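Local coordinates for protein D-glycero-D-manno-heptose 1-phosphate kinase (Bacteroides thetaiotaomicron, PDB 3K85) that probably uses ATP to phosphorylate a sugar such as D-glycero-D-manno-heptose 1-phosphate, as a kinase of the GHMP family, at residues D137-R142 with Q161-F166; D20-S25 with G156-D160; M69-I74 with Y85-R90. One frame throughout, in Å; residues are numbered along the deposited sequence.

Overall arrangement
Contacts 1 and 2 share helix 159-166: contact 2 holds its start and contact 1 packs its later turns against helix 137-151, the two centres lying about 14 Å apart. Contact 3 stands farther off, its centre about 21 Å from that of contact 1 and about 26 Å from that of contact 2, where the loop after strand 62-67 meets helix 79-91. Along the chain D20-S25 comes first, contact 3 is completed next, D137-R142 follows, and then G156-D160 runs directly into Q161-F166. Contact 2 therefore brings an early segment to the front of helix 159-166, while contacts 1 and 3 fix helices to their near neighbours in sequence.

Contact 1: residues D137-R142 with Q161-F166; sequences DYETSR and QYAAAF
S141 lays its CB over the centre of the Y162 ring face, with S141 CB 3.4 Å from the centroid of Y162, a CH-pi contact almost along the ring normal. The same side chain is the knob of the crossing, set in a hole made by Q161, Y162, A165 and F166. Its hydroxyl, swung beside the backbone N (chi1 -51°), donates back to its own helix, S141 OG to D137 O at 3.1 Å, and meets that carbonyl from above its plane. D137 O takes S141 N as well. With its hydrogen bond made within the helix, the buried hydroxyl can rest against A165 CB and at the edge of the F166 ring, 3.3 Å from S141 OG to F166 CE2.

One turn back, D137 CB covers a face of F166, offset toward the rim, with D137 CB 3.4 Å from F166 CZ. The far edge of F166 meets Y138 in a T-shaped pair, planes 75° apart, CZ standing over the centre of the tyrosine ring. Y138 CD1 also reaches the edge of Y162, 4.1 Å from Y162 CE1. D137 OD2 forms a salt bridge with K188 of the second subunit; Y138 OH is hydrogen-bonded to V182 N, and its ring takes a cation-pi contact from K248 of that subunit. V180 and V182 of strand 179-185 touch Y162, and V182 also touches F166.

No hydrogen bond crosses between the helices. Small S141 and A165 at the interface let the axes come to 8.5 Å at an angle of 141°, a close, roughly antiparallel pair of consecutive helices, consistent with the helical layer of the S5-like N-terminal domain of GHMP kinases.

Contact 2: residues D20-S25 with G156-D160; sequences DVSPYS and GGKQD
K158 carries its amine across to three oxygens of D20-S25. NZ donates to S25 OG at 2.6 Å and to S22 OG at 3.0 Å, and the third acceptor is the backbone oxygen D20 O, modelled so close to NZ that its exact length is doubtful. The lysine chain runs extended as far as CE and then bends (chi4 70°), turning NZ in among these acceptors. S22 OG has a further partner in D26 OD2.

The carboxylate of D20, early in the chain, works separately from the lysine charge, D20 OD2 and K158 NZ being 6.2 Å apart. Instead, OD2 collects two backbone N-H groups where helix 159-166 begins, K158 being its N-cap residue. K158 N reaches D20 OD2 on the anti side at 2.9 Å, while Q159 N comes from above the carboxylate plane at 3.2 Å along a nearly straight line (177°). The other oxygen, OD1, accepts from G18 N, so backbone donors hold both oxygens and fix the group in rotation.

G157, in the glycine-rich lead into this helix of the GHMP N-terminal domain, makes this approach possible. Its CA lies 3.3 Å from D20 OD2, and a side chain there would run into the carboxylate; V21 CG2 packs against the same CA at 3.8 Å. Q159 CG rests against OD2 too, while Q159 OE1 bonds N34 ND2.

I32 of strand 30-37 touches D20 and Q159, and F174 of strand 169-175 touches D20 and K158. The turn into helix 24-27 and the start of helix 159-166 thus meet against two antiparallel neighbours of the mixed sheet.

Contact 3: residues M69-I74 with Y85-R90; sequences MSQLEI and YNRIIR
N86 grips the backbone of L72 with both ends of its amide. L72 N donates to N86 OD1 at 2.7 Å, tilted 23° from the carbonyl plane, and N86 ND2 returns a bond to L72 O at 2.9 Å, lying on a lone pair in that carbonyl's plane. The side-chain amide thus pairs with L72 much as the backbone of a neighbouring strand would. Without the amide, as with an alanine here, L72 N and L72 O would probably lose these mates and the loop would be less firmly held to the helix.

Y85 supplies the second tie. Its chi1 of 174° turns the ring away from the backbone N and out to the carbonyl of selenomethionine M69, Y85 OH donating to M69 O at 2.7 Å, nearly in line with the C=O bond. The same OH is also hydrogen-bonded to K97 N. These bonds fold the loop that follows the 52-57/62-67 hairpin back onto helix 79-91, the very helix it leads into.

Packing fills in around the polar ties. L72 CD1 meets Y85 CD2 at 4.2 Å, the two side chains crossing at about a right angle. S70 O abuts the I89 side chain, nearest to I89 CG2. I74 CD1 comes to 3.6 Å from N86 ND2, while at the outer rim Q71 crosses R90, whose NH2 forms a salt bridge with D151.

Contact 1: residues D137-R142 with Q161-F166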
loop_
_atom_site.group_PDB
_atom_site.type_symbol
_atom_site.label_atom_id
_atom_site.label_comp_id
_atom_site.label_asym_id
_atom_site.label_seq_id
_atom_site.Cartn_x
_atom_site.Cartn_y
_atom_site.Cartn_z
ATOM N N ASP A 137 -8.853 -3.487 12.670
ATOM C CA ASP A 137 -7.408 -3.665 12.671
ATOM C C ASP A 137 -6.709 -2.907 13.786
ATOM O O ASP A 137 -6.127 -3.520 14.681
ATOM C CB ASP A 137 -6.802 -3.246 11.335
ATOM C CG ASP A 137 -7.286 -4.090 10.184
ATOM O OD1 ASP A 137 -7.530 -5.299 10.384
ATOM O OD2 ASP A 137 -7.410 -3.540 9.068
ATOM N N TYR A 138 -6.752 -1.579 13.738
ATOM C CA TYR A 138 -6.082 -0.791 14.762
ATOM C C TYR A 138 -6.440 -1.192 16.184
ATOM O O TYR A 138 -5.555 -1.389 17.000
ATOM C CB TYR A 138 -6.329 0.707 14.537
ATOM C CG TYR A 138 -5.382 1.296 13.509
ATOM C CD1 TYR A 138 -4.056 1.573 13.839
ATOM C CD2 TYR A 138 -5.803 1.540 12.196
ATOM C CE1 TYR A 138 -3.156 2.088 12.879
ATOM C CE2 TYR A 138 -4.920 2.056 11.227
ATOM C CZ TYR A 138 -3.602 2.330 11.575
ATOM O OH TYR A 138 -2.747 2.878 10.640
ATOM N N GLU A 139 -7.727 -1.331 16.478
ATOM C CA GLU A 139 -8.169 -1.718 17.818
ATOM C C GLU A 139 -7.663 -3.103 18.239
ATOM O O GLU A 139 -7.281 -3.303 19.387
ATOM C CB GLU A 139 -9.692 -1.711 17.904
ATOM C CG GLU A 139 -10.352 -0.359 17.679
ATOM C CD GLU A 139 -10.274 0.111 16.228
ATOM O OE1 GLU A 139 -10.067 -0.739 15.327
ATOM O OE2 GLU A 139 -10.440 1.331 15.991
ATOM N N THR A 140 -7.670 -4.053 17.305
ATOM C CA THR A 140 -7.227 -5.416 17.579
ATOM C C THR A 140 -5.741 -5.486 17.909
ATOM O O THR A 140 -5.331 -6.171 18.848
ATOM C CB THR A 140 -7.535 -6.330 16.383
ATOM O OG1 THR A 140 -8.953 -6.471 16.269
ATOM C CG2 THR A 140 -6.910 -7.701 16.553
ATOM N N SER A 141 -4.933 -4.775 17.141
ATOM C CA SER A 141 -3.503 -4.768 17.380
ATOM C C SER A 141 -3.212 -4.192 18.757
ATOM O O SER A 141 -2.491 -4.784 19.554
ATOM C CB SER A 141 -2.800 -3.927 16.322
ATOM O OG SER A 141 -3.200 -4.334 15.029
ATOM N N ARG A 142 -3.779 -3.027 19.027
ATOM C CA ARG A 142 -3.585 -2.339 20.298
ATOM C C ARG A 142 -4.066 -3.198 21.474
ATOM O O ARG A 142 -3.384 -3.314 22.495
ATOM C CB ARG A 142 -4.320 -0.992 20.225
ATOM C CG ARG A 142 -4.777 -0.362 21.531
ATOM C CD ARG A 142 -5.862 0.672 21.195
ATOM N NE ARG A 142 -6.513 1.270 22.360
ATOM C CZ ARG A 142 -7.526 2.134 22.279
ATOM N NH1 ARG A 142 -7.999 2.492 21.088
ATOM N NH2 ARG A 142 -8.063 2.647 23.384
ATOM N N GLN A 161 2.270 -7.447 16.828
ATOM C CA GLN A 161 0.816 -7.398 16.922
ATOM C C GLN A 161 0.180 -6.807 15.661
ATOM O O GLN A 161 -0.807 -7.332 15.138
ATOM C CB GLN A 161 0.369 -6.578 18.141
ATOM C CG GLN A 161 0.590 -7.261 19.491
ATOM C CD GLN A 161 2.012 -7.119 20.013
ATOM O OE1 GLN A 161 2.923 -6.712 19.296
ATOM N NE2 GLN A 161 2.201 -7.462 21.283
ATOM N N TYR A 162 0.761 -5.720 15.169
ATOM C CA TYR A 162 0.222 -5.046 13.995
ATOM C C TYR A 162 0.378 -5.848 12.711
ATOM O O TYR A 162 -0.524 -5.851 11.863
ATOM C CB TYR A 162 0.869 -3.663 13.851
ATOM C CG TYR A 162 0.361 -2.659 14.861
ATOM C CD1 TYR A 162 -0.739 -1.854 14.572
ATOM C CD2 TYR A 162 0.925 -2.571 16.134
ATOM C CE1 TYR A 162 -1.275 -0.989 15.525
ATOM C CE2 TYR A 162 0.389 -1.705 17.104
ATOM C CZ TYR A 162 -0.711 -0.925 16.791
ATOM O OH TYR A 162 -1.293 -0.118 17.750
ATOM N N ALA A 163 1.514 -6.528 12.557
ATOM C CA ALA A 163 1.735 -7.324 11.359
ATOM C C ALA A 163 0.663 -8.415 11.283
ATOM O O ALA A 163 0.008 -8.598 10.254
ATOM C CB ALA A 163 3.123 -7.941 11.385
ATOM N N ALA A 164 0.450 -9.112 12.389
ATOM C CA ALA A 164 -0.529 -10.186 12.413
ATOM C C ALA A 164 -1.938 -9.746 12.037
ATOM O O ALA A 164 -2.616 -10.425 11.261
ATOM C CB ALA A 164 -0.542 -10.848 13.790
ATOM N N ALA A 165 -2.382 -8.616 12.581
ATOM C CA ALA A 165 -3.729 -8.126 12.308
ATOM C C ALA A 165 -3.917 -7.461 10.944
ATOM O O ALA A 165 -5.000 -7.550 10.353
ATOM C CB ALA A 165 -4.172 -7.158 13.429
ATOM N N PHE A 166 -2.873 -6.798 10.453
ATOM C CA PHE A 166 -2.943 -6.100 9.169
ATOM C C PHE A 166 -2.625 -6.945 7.942
ATOM O O PHE A 166 -3.373 -6.896 6.968
ATOM C CB PHE A 166 -2.055 -4.853 9.209
ATOM C CG PHE A 166 -2.660 -3.720 9.995
ATOM C CD1 PHE A 166 -3.357 -2.693 9.349
ATOM C CD2 PHE A 166 -2.566 -3.695 11.390
ATOM C CE1 PHE A 166 -3.948 -1.655 10.081
ATOM C CE2 PHE A 166 -3.151 -2.666 12.131
ATOM C CZ PHE A 166 -3.846 -1.640 11.475
#

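Contact 2: residues D20-S25 with G156-D160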
loop_
_atom_site.group_PDB
_atom_site.type_symbol
_atom_site.label_atom_id
_atom_site.label_comp_id
_atom_site.label_asym_id
_atom_site.label_seq_id
_atom_site.Cartn_x
_atom_site.Cartn_y
_atom_site.Cartn_z
ATOM N N ASP A 20 10.895 -0.165 17.242
ATOM C CA ASP A 20 9.514 -0.201 17.705
ATOM C C ASP A 20 9.377 -0.377 19.206
ATOM O O ASP A 20 8.290 -0.225 19.756
ATOM C CB ASP A 20 8.766 -1.336 17.010
ATOM C CG ASP A 20 9.433 -2.687 17.210
ATOM O OD1 ASP A 20 10.648 -2.799 16.927
ATOM O OD2 ASP A 20 8.737 -3.638 17.645
ATOM N N VAL A 21 10.483 -0.698 19.864
ATOM C CA VAL A 21 10.492 -0.927 21.301
ATOM C C VAL A 21 10.577 0.344 22.128
ATOM O O VAL A 21 11.341 1.255 21.807
ATOM C CB VAL A 21 11.683 -1.819 21.690
ATOM C CG1 VAL A 21 11.713 -2.023 23.194
ATOM C CG2 VAL A 21 11.597 -3.154 20.952
ATOM N N SER A 22 9.790 0.406 23.196
ATOM C CA SER A 22 9.822 1.560 24.091
ATOM C C SER A 22 11.014 1.371 25.035
ATOM O O SER A 22 11.408 0.242 25.330
ATOM C CB SER A 22 8.529 1.659 24.916
ATOM O OG SER A 22 7.400 1.933 24.103
ATOM N N PRO A 23 11.594 2.476 25.528
ATOM C CA PRO A 23 11.173 3.847 25.232
ATOM C C PRO A 23 11.687 4.396 23.905
ATOM O O PRO A 23 11.241 5.452 23.467
ATOM C CB PRO A 23 11.730 4.632 26.413
ATOM C CG PRO A 23 13.048 3.936 26.638
ATOM C CD PRO A 23 12.660 2.464 26.549
ATOM N N TYR A 24 12.616 3.693 23.263
ATOM C CA TYR A 24 13.161 4.198 22.004
ATOM C C TYR A 24 12.097 4.663 21.007
ATOM O O TYR A 24 12.262 5.706 20.376
ATOM C CB TYR A 24 14.063 3.166 21.314
ATOM C CG TYR A 24 14.710 3.736 20.060
ATOM C CD1 TYR A 24 16.006 4.260 20.087
ATOM C CD2 TYR A 24 13.985 3.847 18.870
ATOM C CE1 TYR A 24 16.558 4.884 18.965
ATOM C CE2 TYR A 24 14.521 4.467 17.748
ATOM C CZ TYR A 24 15.807 4.986 17.801
ATOM O OH TYR A 24 16.326 5.605 16.684
ATOM N N SER A 25 11.014 3.905 20.847
ATOM C CA SER A 25 9.980 4.314 19.905
ATOM C C SER A 25 9.311 5.614 20.343
ATOM O O SER A 25 8.970 6.460 19.517
ATOM C CB SER A 25 8.916 3.213 19.739
ATOM O OG SER A 25 8.072 3.091 20.870
ATOM N N GLY A 156 8.502 -6.851 25.060
ATOM C CA GLY A 156 8.697 -6.876 23.618
ATOM C C GLY A 156 8.263 -5.617 22.881
ATOM O O GLY A 156 7.757 -4.669 23.494
ATOM N N GLY A 157 8.460 -5.619 21.559
ATOM C CA GLY A 157 8.090 -4.485 20.724
ATOM C C GLY A 157 6.619 -4.401 20.339
ATOM O O GLY A 157 5.749 -4.929 21.030
ATOM N N LYS A 158 6.329 -3.745 19.220
ATOM C CA LYS A 158 4.943 -3.588 18.797
ATOM C C LYS A 158 4.682 -4.089 17.381
ATOM O O LYS A 158 3.544 -4.382 17.019
ATOM C CB LYS A 158 4.542 -2.111 18.873
ATOM C CG LYS A 158 4.957 -1.403 20.164
ATOM C CD LYS A 158 4.713 0.097 20.068
ATOM C CE LYS A 158 5.276 0.860 21.279
ATOM N NZ LYS A 158 6.774 0.885 21.327
ATOM N N GLN A 159 5.729 -4.198 16.581
ATOM C CA GLN A 159 5.550 -4.619 15.203
ATOM C C GLN A 159 4.761 -5.921 15.012
ATOM O O GLN A 159 3.919 -6.005 14.109
ATOM C CB GLN A 159 6.905 -4.698 14.487
ATOM C CG GLN A 159 7.806 -5.840 14.906
ATOM C CD GLN A 159 8.913 -6.064 13.907
ATOM O OE1 GLN A 159 8.662 -6.151 12.704
ATOM N NE2 GLN A 159 10.148 -6.160 14.391
ATOM N N ASP A 160 5.010 -6.907 15.874
ATOM C CA ASP A 160 4.343 -8.209 15.810
ATOM C C ASP A 160 2.826 -8.173 15.872
ATOM O O ASP A 160 2.155 -8.816 15.068
ATOM C CB ASP A 160 4.843 -9.128 16.930
ATOM C CG ASP A 160 6.319 -9.428 16.822
ATOM O OD1 ASP A 160 6.972 -8.915 15.880
ATOM O OD2 ASP A 160 6.826 -10.176 17.687
#

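Contact 3: residues M69-I74 with Y85-R90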
loop_
_atom_site.group_PDB
_atom_site.type_symbol
_atom_site.label_atom_id
_atom_site.label_comp_id
_atom_site.label_asym_id
_atom_site.label_seq_id
_atom_site.Cartn_x
_atom_site.Cartn_y
_atom_site.Cartn_z
HETATM N N MSE A 69 -16.290 -19.677 34.226
HETATM C CA MSE A 69 -16.200 -18.509 35.108
HETATM C C MSE A 69 -16.199 -17.192 34.331
HETATM O O MSE A 69 -16.214 -17.192 33.104
HETATM C CB MSE A 69 -14.912 -18.572 35.924
HETATM C CG MSE A 69 -14.714 -19.851 36.699
HETATM SE SE MSE A 69 -13.113 -19.724 37.750
HETATM C CE MSE A 69 -12.057 -21.134 36.904
ATOM N N SER A 70 -16.179 -16.070 35.047
ATOM C CA SER A 70 -16.139 -14.763 34.401
ATOM C C SER A 70 -14.683 -14.430 34.116
ATOM O O SER A 70 -14.360 -13.745 33.147
ATOM C CB SER A 70 -16.737 -13.681 35.303
ATOM O OG SER A 70 -18.144 -13.764 35.345
ATOM N N GLN A 71 -13.805 -14.912 34.981
ATOM C CA GLN A 71 -12.375 -14.683 34.822
ATOM C C GLN A 71 -11.680 -16.014 35.080
ATOM O O GLN A 71 -12.242 -16.881 35.745
ATOM C CB GLN A 71 -11.879 -13.647 35.835
ATOM C CG GLN A 71 -12.424 -12.234 35.655
ATOM C CD GLN A 71 -11.921 -11.562 34.390
ATOM O OE1 GLN A 71 -12.459 -11.773 33.307
ATOM N NE2 GLN A 71 -10.878 -10.760 34.524
ATOM N N LEU A 72 -10.474 -16.182 34.545
ATOM C CA LEU A 72 -9.719 -17.412 34.750
ATOM C C LEU A 72 -8.341 -17.086 35.291
ATOM O O LEU A 72 -7.619 -16.257 34.745
ATOM C CB LEU A 72 -9.582 -18.212 33.450
ATOM C CG LEU A 72 -10.833 -18.906 32.904
ATOM C CD1 LEU A 72 -10.480 -19.631 31.610
ATOM C CD2 LEU A 72 -11.379 -19.887 33.926
ATOM N N GLU A 73 -7.986 -17.757 36.373
ATOM C CA GLU A 73 -6.706 -17.559 37.028
ATOM C C GLU A 73 -5.517 -17.889 36.128
ATOM O O GLU A 73 -5.455 -18.953 35.525
ATOM C CB GLU A 73 -6.662 -18.416 38.301
ATOM C CG GLU A 73 -6.852 -19.935 38.080
ATOM C CD GLU A 73 -8.152 -20.322 37.348
ATOM O OE1 GLU A 73 -9.256 -19.966 37.828
ATOM O OE2 GLU A 73 -8.063 -20.997 36.293
ATOM N N ILE A 74 -4.565 -16.974 36.039
ATOM C CA ILE A 74 -3.398 -17.225 35.219
ATOM C C ILE A 74 -2.474 -18.224 35.931
ATOM O O ILE A 74 -1.540 -17.834 36.633
ATOM C CB ILE A 74 -2.648 -15.891 34.898
ATOM C CG1 ILE A 74 -3.432 -15.092 33.856
ATOM C CG2 ILE A 74 -1.262 -16.166 34.324
ATOM C CD1 ILE A 74 -4.858 -14.792 34.242
ATOM N N TYR A 85 -9.508 -14.273 26.839
ATOM C CA TYR A 85 -10.831 -14.522 27.384
ATOM C C TYR A 85 -11.170 -13.565 28.535
ATOM O O TYR A 85 -12.287 -13.046 28.610
ATOM C CB TYR A 85 -10.939 -15.958 27.885
ATOM C CG TYR A 85 -12.244 -16.227 28.582
ATOM C CD1 TYR A 85 -13.421 -16.355 27.856
ATOM C CD2 TYR A 85 -12.317 -16.285 29.978
ATOM C CE1 TYR A 85 -14.644 -16.527 28.493
ATOM C CE2 TYR A 85 -13.538 -16.456 30.628
ATOM C CZ TYR A 85 -14.695 -16.572 29.880
ATOM O OH TYR A 85 -15.918 -16.701 30.498
ATOM N N ASN A 86 -10.219 -13.332 29.436
ATOM C CA ASN A 86 -10.482 -12.442 30.570
ATOM C C ASN A 86 -10.731 -11.003 30.110
ATOM O O ASN A 86 -11.740 -10.374 30.483
ATOM C CB ASN A 86 -9.317 -12.482 31.572
ATOM C CG ASN A 86 -9.226 -13.815 32.316
ATOM O OD1 ASN A 86 -10.228 -14.508 32.499
ATOM N ND2 ASN A 86 -8.027 -14.163 32.758
ATOM N N ARG A 87 -9.808 -10.505 29.289
ATOM C CA ARG A 87 -9.869 -9.157 28.745
ATOM C C ARG A 87 -11.194 -8.894 28.038
ATOM O O ARG A 87 -11.780 -7.826 28.210
ATOM C CB ARG A 87 -8.717 -8.944 27.761
ATOM C CG ARG A 87 -8.364 -7.487 27.496
ATOM C CD ARG A 87 -7.621 -6.878 28.683
ATOM N NE ARG A 87 -6.858 -5.698 28.286
ATOM C CZ ARG A 87 -7.418 -4.563 27.899
ATOM N NH1 ARG A 87 -8.743 -4.466 27.875
ATOM N NH2 ARG A 87 -6.663 -3.542 27.509
ATOM N N ILE A 88 -11.663 -9.862 27.244
ATOM C CA ILE A 88 -12.924 -9.713 26.512
ATOM C C ILE A 88 -14.115 -9.743 27.465
ATOM O O ILE A 88 -15.107 -9.029 27.263
ATOM C CB ILE A 88 -13.129 -10.834 25.413
ATOM C CG1 ILE A 88 -12.075 -10.713 24.303
ATOM C CG2 ILE A 88 -14.504 -10.695 24.769
ATOM C CD1 ILE A 88 -12.066 -9.361 23.616
ATOM N N ILE A 89 -14.034 -10.578 28.498
ATOM C CA ILE A 89 -15.134 -10.641 29.467
ATOM C C ILE A 89 -15.245 -9.301 30.189
ATOM O O ILE A 89 -16.350 -8.809 30.412
ATOM C CB ILE A 89 -14.929 -11.762 30.526
ATOM C CG1 ILE A 89 -14.971 -13.137 29.853
ATOM C CG2 ILE A 89 -16.029 -11.678 31.593
ATOM C CD1 ILE A 89 -16.320 -13.487 29.249
ATOM N N ARG A 90 -14.098 -8.715 30.535
ATOM C CA ARG A 90 -14.066 -7.430 31.221
ATOM C C ARG A 90 -14.499 -6.265 30.339
ATOM O O ARG A 90 -15.477 -5.577 30.637
ATOM C CB ARG A 90 -12.664 -7.130 31.753
ATOM C CG ARG A 90 -12.215 -8.035 32.867
ATOM C CD ARG A 90 -11.225 -7.307 33.737
ATOM N NE ARG A 90 -10.019 -6.943 33.011
ATOM C CZ ARG A 90 -9.073 -7.809 32.662
ATOM N NH1 ARG A 90 -9.199 -9.095 32.979
ATOM N NH2 ARG A 90 -7.997 -7.386 32.008
#